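Local coordinates for protein fiber (Bovine adenovirus 4, PDB 4UE0) that forms the viral fibre, whose trimeric head domain, described here, probably attaches the virion to a receptor on the host cell, at residues R12-M17 against I21-Q26; V88-S91 against I96-I99. One frame throughout, in Å; residues are numbered along the deposited sequence.

Contact 1 of 2, residues R12-M17 against I21-Q26; sequences RVVGFM and IALGWQ
Arg12 and Val14 pair with Leu23 and Ile21 across a beta hairpin, whose strands 8-16 and 19-29 open one of the two four-stranded antiparallel sheets of this fibre head, in the order 8-16, 19-29, 34-40, 114-120. Segments 12-16 and 21-26 run antiparallel with a clear twist, their axes at 152°.

Four backbone hydrogen bonds set the register. Arg12 and Leu23 exchange two, Arg12 N to Leu23 O and Leu23 N to Arg12 O, each 2.8 Å long. Val14 and Ile21 form the second hydrogen-bonded pair: Val14 N reaches Ile21 O at 2.8 Å with a virtually straight N-H...O angle of 179°, while Ile21 N meets Val14 O at 2.9 Å. Ile21 O also receives a CA-H contact from Val13, so its carbonyl is approached by two neighbouring residues of the partner strand.

The apolar contacts divide between the two faces. On the face of Val14, Ile21 and Leu23, Val14 CB lies 3.7 Å from Ile21 CG1, brought there by a chi1 of 66° that sets this branch between its own backbone N and carbonyl carbon. Val14 CG2 makes a looser approach to Leu23 CD1, at 4.3 Å, and Phe54 of strand 51-55 packs on both residues. The other face carries the non-hydrogen-bonded pair, Val13 CG2 to Ala22 CB at 4.3 Å. A second subunit packs against it, with its Ile32 on Val13 and its Thr119 on Ala22.

The polar end of Arg12 leads away from strand 19-29. Its NH1 bonds to Gln55 O and makes a salt bridge with Asp57 OD1, and its NE gives a weak hydrogen bond to Val13 O at 3.0 Å.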
loop_
_atom_site.group_PDB
_atom_site.type_symbol
_atom_site.label_atom_id
_atom_site.label_comp_id
_atom_site.label_asym_id
_atom_site.label_seq_id
_atom_site.Cartn_x
_atom_site.Cartn_y
_atom_site.Cartn_z
ATOM N N ARG A 12 -4.672 1.830 17.874
ATOM C CA ARG A 12 -5.560 2.824 18.454
ATOM C C ARG A 12 -6.803 2.899 17.588
ATOM O O ARG A 12 -6.726 3.140 16.383
ATOM C CB ARG A 12 -4.857 4.181 18.479
ATOM C CG ARG A 12 -5.728 5.379 18.809
ATOM C CD ARG A 12 -6.386 5.224 20.175
ATOM N NE ARG A 12 -7.299 6.332 20.420
ATOM C CZ ARG A 12 -6.911 7.555 20.772
ATOM N NH1 ARG A 12 -5.623 7.833 20.979
ATOM N NH2 ARG A 12 -7.818 8.508 20.916
ATOM N N VAL A 13 -7.946 2.689 18.214
ATOM C CA VAL A 13 -9.213 2.913 17.591
ATOM C C VAL A 13 -9.635 4.334 17.945
ATOM O O VAL A 13 -9.521 4.736 19.111
ATOM C CB VAL A 13 -10.216 1.857 18.063
ATOM C CG1 VAL A 13 -11.604 2.211 17.601
ATOM C CG2 VAL A 13 -9.810 0.485 17.554
ATOM N N VAL A 14 -10.058 5.104 16.950
ATOM C CA VAL A 14 -10.497 6.482 17.163
ATOM C C VAL A 14 -11.944 6.614 16.731
ATOM O O VAL A 14 -12.262 6.391 15.565
ATOM C CB VAL A 14 -9.646 7.451 16.322
ATOM C CG1 VAL A 14 -10.085 8.899 16.526
ATOM C CG2 VAL A 14 -8.177 7.306 16.670
ATOM N N GLY A 15 -12.809 7.006 17.662
ATOM C CA GLY A 15 -14.147 7.449 17.304
ATOM C C GLY A 15 -14.102 8.916 16.912
ATOM O O GLY A 15 -13.634 9.753 17.672
ATOM N N PHE A 16 -14.557 9.237 15.711
ATOM C CA PHE A 16 -14.537 10.609 15.231
ATOM C C PHE A 16 -15.860 10.871 14.572
ATOM O O PHE A 16 -16.248 10.177 13.643
ATOM C CB PHE A 16 -13.416 10.857 14.236
ATOM C CG PHE A 16 -13.251 12.305 13.878
ATOM C CD1 PHE A 16 -12.625 13.165 14.746
ATOM C CD2 PHE A 16 -13.733 12.797 12.696
ATOM C CE1 PHE A 16 -12.493 14.502 14.448
ATOM C CE2 PHE A 16 -13.600 14.136 12.384
ATOM C CZ PHE A 16 -12.956 14.999 13.284
ATOM N N MET A 17 -16.478 11.884 15.163
ATOM C CA MET A 17 -17.847 12.095 15.052
ATOM C C MET A 17 -18.444 10.696 15.268
ATOM O O MET A 17 -18.106 10.032 16.287
ATOM C CB MET A 17 -18.098 12.782 13.717
ATOM C CG MET A 17 -17.162 14.007 13.562
ATOM S SD MET A 17 -17.506 15.479 14.599
ATOM C CE MET A 17 -15.938 16.257 15.018
ATOM N N ILE A 21 -12.145 5.023 13.000
ATOM C CA ILE A 21 -10.960 4.667 12.245
ATOM C C ILE A 21 -10.049 3.878 13.159
ATOM O O ILE A 21 -10.081 4.038 14.388
ATOM C CB ILE A 21 -10.197 5.843 11.654
ATOM C CG1 ILE A 21 -9.572 6.735 12.702
ATOM C CG2 ILE A 21 -11.063 6.584 10.695
ATOM C CD1 ILE A 21 -8.495 7.613 12.110
ATOM N N ALA A 22 -9.291 2.959 12.571
ATOM C CA ALA A 22 -8.429 2.083 13.357
ATOM C C ALA A 22 -7.009 2.166 12.821
ATOM O O ALA A 22 -6.742 1.801 11.672
ATOM C CB ALA A 22 -8.940 0.654 13.366
ATOM N N LEU A 23 -6.127 2.666 13.677
ATOM C CA LEU A 23 -4.717 2.907 13.364
ATOM C C LEU A 23 -3.816 1.878 14.005
ATOM O O LEU A 23 -4.071 1.435 15.125
ATOM C CB LEU A 23 -4.304 4.284 13.845
ATOM C CG LEU A 23 -5.100 5.460 13.286
ATOM C CD1 LEU A 23 -4.795 6.742 14.068
ATOM C CD2 LEU A 23 -4.764 5.628 11.824
ATOM N N GLY A 24 -2.780 1.517 13.274
ATOM C CA GLY A 24 -1.711 0.679 13.783
ATOM C C GLY A 24 -0.413 1.397 13.578
ATOM O O GLY A 24 -0.259 2.191 12.641
ATOM N N TRP A 25 0.537 1.145 14.447
ATOM C CA TRP A 25 1.858 1.739 14.317
ATOM C C TRP A 25 2.920 0.720 14.663
ATOM O O TRP A 25 2.663 -0.247 15.419
ATOM C CB TRP A 25 1.985 2.991 15.199
ATOM C CG TRP A 25 1.802 2.718 16.670
ATOM C CD1 TRP A 25 0.627 2.801 17.401
ATOM C CD2 TRP A 25 2.811 2.295 17.586
ATOM N NE1 TRP A 25 0.870 2.449 18.705
ATOM C CE2 TRP A 25 2.197 2.132 18.845
ATOM C CE3 TRP A 25 4.179 2.032 17.466
ATOM C CZ2 TRP A 25 2.917 1.718 19.990
ATOM C CZ3 TRP A 25 4.896 1.615 18.601
ATOM C CH2 TRP A 25 4.264 1.470 19.844
ATOM N N GLN A 26 4.105 0.914 14.074
ATOM C CA GLN A 26 5.267 0.062 14.368
ATOM C C GLN A 26 6.538 0.894 14.291
ATOM O O GLN A 26 6.654 1.833 13.484
ATOM C CB GLN A 26 5.417 -1.140 13.403
ATOM C CG GLN A 26 4.149 -1.824 12.917
ATOM C CD GLN A 26 4.359 -2.553 11.590
ATOM O OE1 GLN A 26 3.488 -2.551 10.708
ATOM N NE2 GLN A 26 5.531 -3.164 11.436
#

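Contact 2 of 2, residues V88-S91 against I96-I99; sequences VTIS and IISI
The flat groups that meet here are backbone peptides, bonded through Ser91 and Ser98, the hydrogen-bonded pair in the beta hairpin of strands 83-93 and 96-101. Segments 88-91 and 96-99 run nearly antiparallel, at 172°. Ser91 N donates to Ser98 O at 3.0 Å from within the carbonyl plane. In the return bond, Ser98 N to Ser91 O at 2.9 Å, the donor is tilted 23° from the plane of its acceptor carbonyl. Each acceptor also takes a CA-H contact: Ile90 CA lies 3.3 Å from Ser98 O, and Ile97 CA 3.4 Å from Ser91 O.

One face of this pairing is wholly aliphatic. Val88 CG1 and Ile99 CG2 come within 3.5 Å as the two side chains lie alongside each other, pointing the same way. Ile90 and Ile99, the non-hydrogen-bonded pair, are likewise side by side. With Ile90 CG1 beside its own backbone N (chi1 -46°), CG2 stands anti to that N, against both Ile97 and Ile99; it lies 4.0 Å from Ile99 CG1, which Ile90 CG1 also approaches, at 4.1 Å. Phe54 of strand 51-55 packs on Ile97 and Ile99, while Trp114 of strand 114-120 packs on Val88 and Ile90.

The face of the serines is more polar and partly exposed. There Ser91 OG stands 4.0 Å from Ser98 CB, and Tyr53 touches Ser98. Back on the aliphatic face, Ile90 meets Ile97 at an oblique angle, methyl against methyl, with the two CG2 atoms 3.7 Å apart.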
loop_
_atom_site.group_PDB
_atom_site.type_symbol
_atom_site.label_atom_id
_atom_site.label_comp_id
_atom_site.label_asym_id
_atom_site.label_seq_id
_atom_site.Cartn_x
_atom_site.Cartn_y
_atom_site.Cartn_z
ATOM N N VAL A 88 -3.023 11.908 2.128
ATOM C CA VAL A 88 -3.245 11.800 3.566
ATOM C C VAL A 88 -1.968 12.254 4.270
ATOM O O VAL A 88 -0.917 11.677 4.067
ATOM C CB VAL A 88 -3.557 10.355 3.985
ATOM C CG1 VAL A 88 -3.974 10.354 5.449
ATOM C CG2 VAL A 88 -4.631 9.726 3.113
ATOM N N THR A 89 -2.073 13.356 4.998
ATOM C CA THR A 89 -0.920 13.917 5.717
ATOM C C THR A 89 -1.204 13.808 7.202
ATOM O O THR A 89 -2.226 14.332 7.662
ATOM C CB THR A 89 -0.700 15.384 5.297
ATOM O OG1 THR A 89 -0.467 15.444 3.870
ATOM C CG2 THR A 89 0.511 15.964 6.020
ATOM N N ILE A 90 -0.329 13.135 7.929
ATOM C CA ILE A 90 -0.539 12.877 9.342
ATOM C C ILE A 90 0.576 13.525 10.140
ATOM O O ILE A 90 1.746 13.253 9.951
ATOM C CB ILE A 90 -0.596 11.388 9.677
ATOM C CG1 ILE A 90 -1.497 10.611 8.711
ATOM C CG2 ILE A 90 -1.083 11.241 11.115
ATOM C CD1 ILE A 90 -0.800 9.985 7.505
ATOM N N SER A 91 0.160 14.461 10.983
ATOM C CA SER A 91 1.055 15.340 11.739
ATOM C C SER A 91 0.654 15.349 13.229
ATOM O O SER A 91 -0.447 14.923 13.570
ATOM C CB SER A 91 0.983 16.762 11.151
ATOM O OG SER A 91 -0.322 17.300 11.163
ATOM N N ILE A 96 -1.904 16.163 19.996
ATOM C CA ILE A 96 -2.995 16.098 19.041
ATOM C C ILE A 96 -2.458 15.623 17.700
ATOM O O ILE A 96 -1.610 16.273 17.096
ATOM C CB ILE A 96 -3.686 17.466 18.823
ATOM C CG1 ILE A 96 -4.216 18.063 20.133
ATOM C CG2 ILE A 96 -4.830 17.334 17.804
ATOM C CD1 ILE A 96 -5.269 17.223 20.812
ATOM N N ILE A 97 -2.976 14.495 17.240
ATOM C CA ILE A 97 -2.689 13.994 15.901
ATOM C C ILE A 97 -3.774 14.463 14.945
ATOM O O ILE A 97 -4.975 14.358 15.256
ATOM C CB ILE A 97 -2.584 12.460 15.913
ATOM C CG1 ILE A 97 -1.417 12.070 16.827
ATOM C CG2 ILE A 97 -2.408 11.910 14.490
ATOM C CD1 ILE A 97 -1.131 10.598 16.957
ATOM N N SER A 98 -3.356 14.977 13.784
ATOM C CA SER A 98 -4.243 15.399 12.722
ATOM C C SER A 98 -3.946 14.605 11.449
ATOM O O SER A 98 -2.799 14.534 11.007
ATOM C CB SER A 98 -4.058 16.886 12.453
ATOM O OG SER A 98 -4.435 17.654 13.583
ATOM N N ILE A 99 -5.016 14.033 10.903
ATOM C CA ILE A 99 -5.012 13.329 9.631
ATOM C C ILE A 99 -5.756 14.230 8.663
ATOM O O ILE A 99 -6.971 14.405 8.772
ATOM C CB ILE A 99 -5.725 11.955 9.740
ATOM C CG1 ILE A 99 -5.057 11.061 10.794
ATOM C CG2 ILE A 99 -5.726 11.249 8.384
ATOM C CD1 ILE A 99 -5.850 9.841 11.170
#

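Contacts 1 and 2 are separate hairpins that follow one another along the chain and belong to different four-stranded antiparallel sheets, with centres about 12 Å apart. The face of Val14, Ile21 and Leu23 turns toward that of Val88, Ile90, Ile97 and Ile99: Ile21 CD1 of contact 1 packs on Ile99 CD1 of contact 2 at 3.6 Å, consistent with the two sheets packing into a shared core. Phe54 supports this by joining them a second time, since it touches Val14 and Leu23 of the first hairpin as well as Ile97 and Ile99 of the second. In the trimer, contact 1 meets the second subunit and contact 2 the third, through Gln77 of that chain on Thr89.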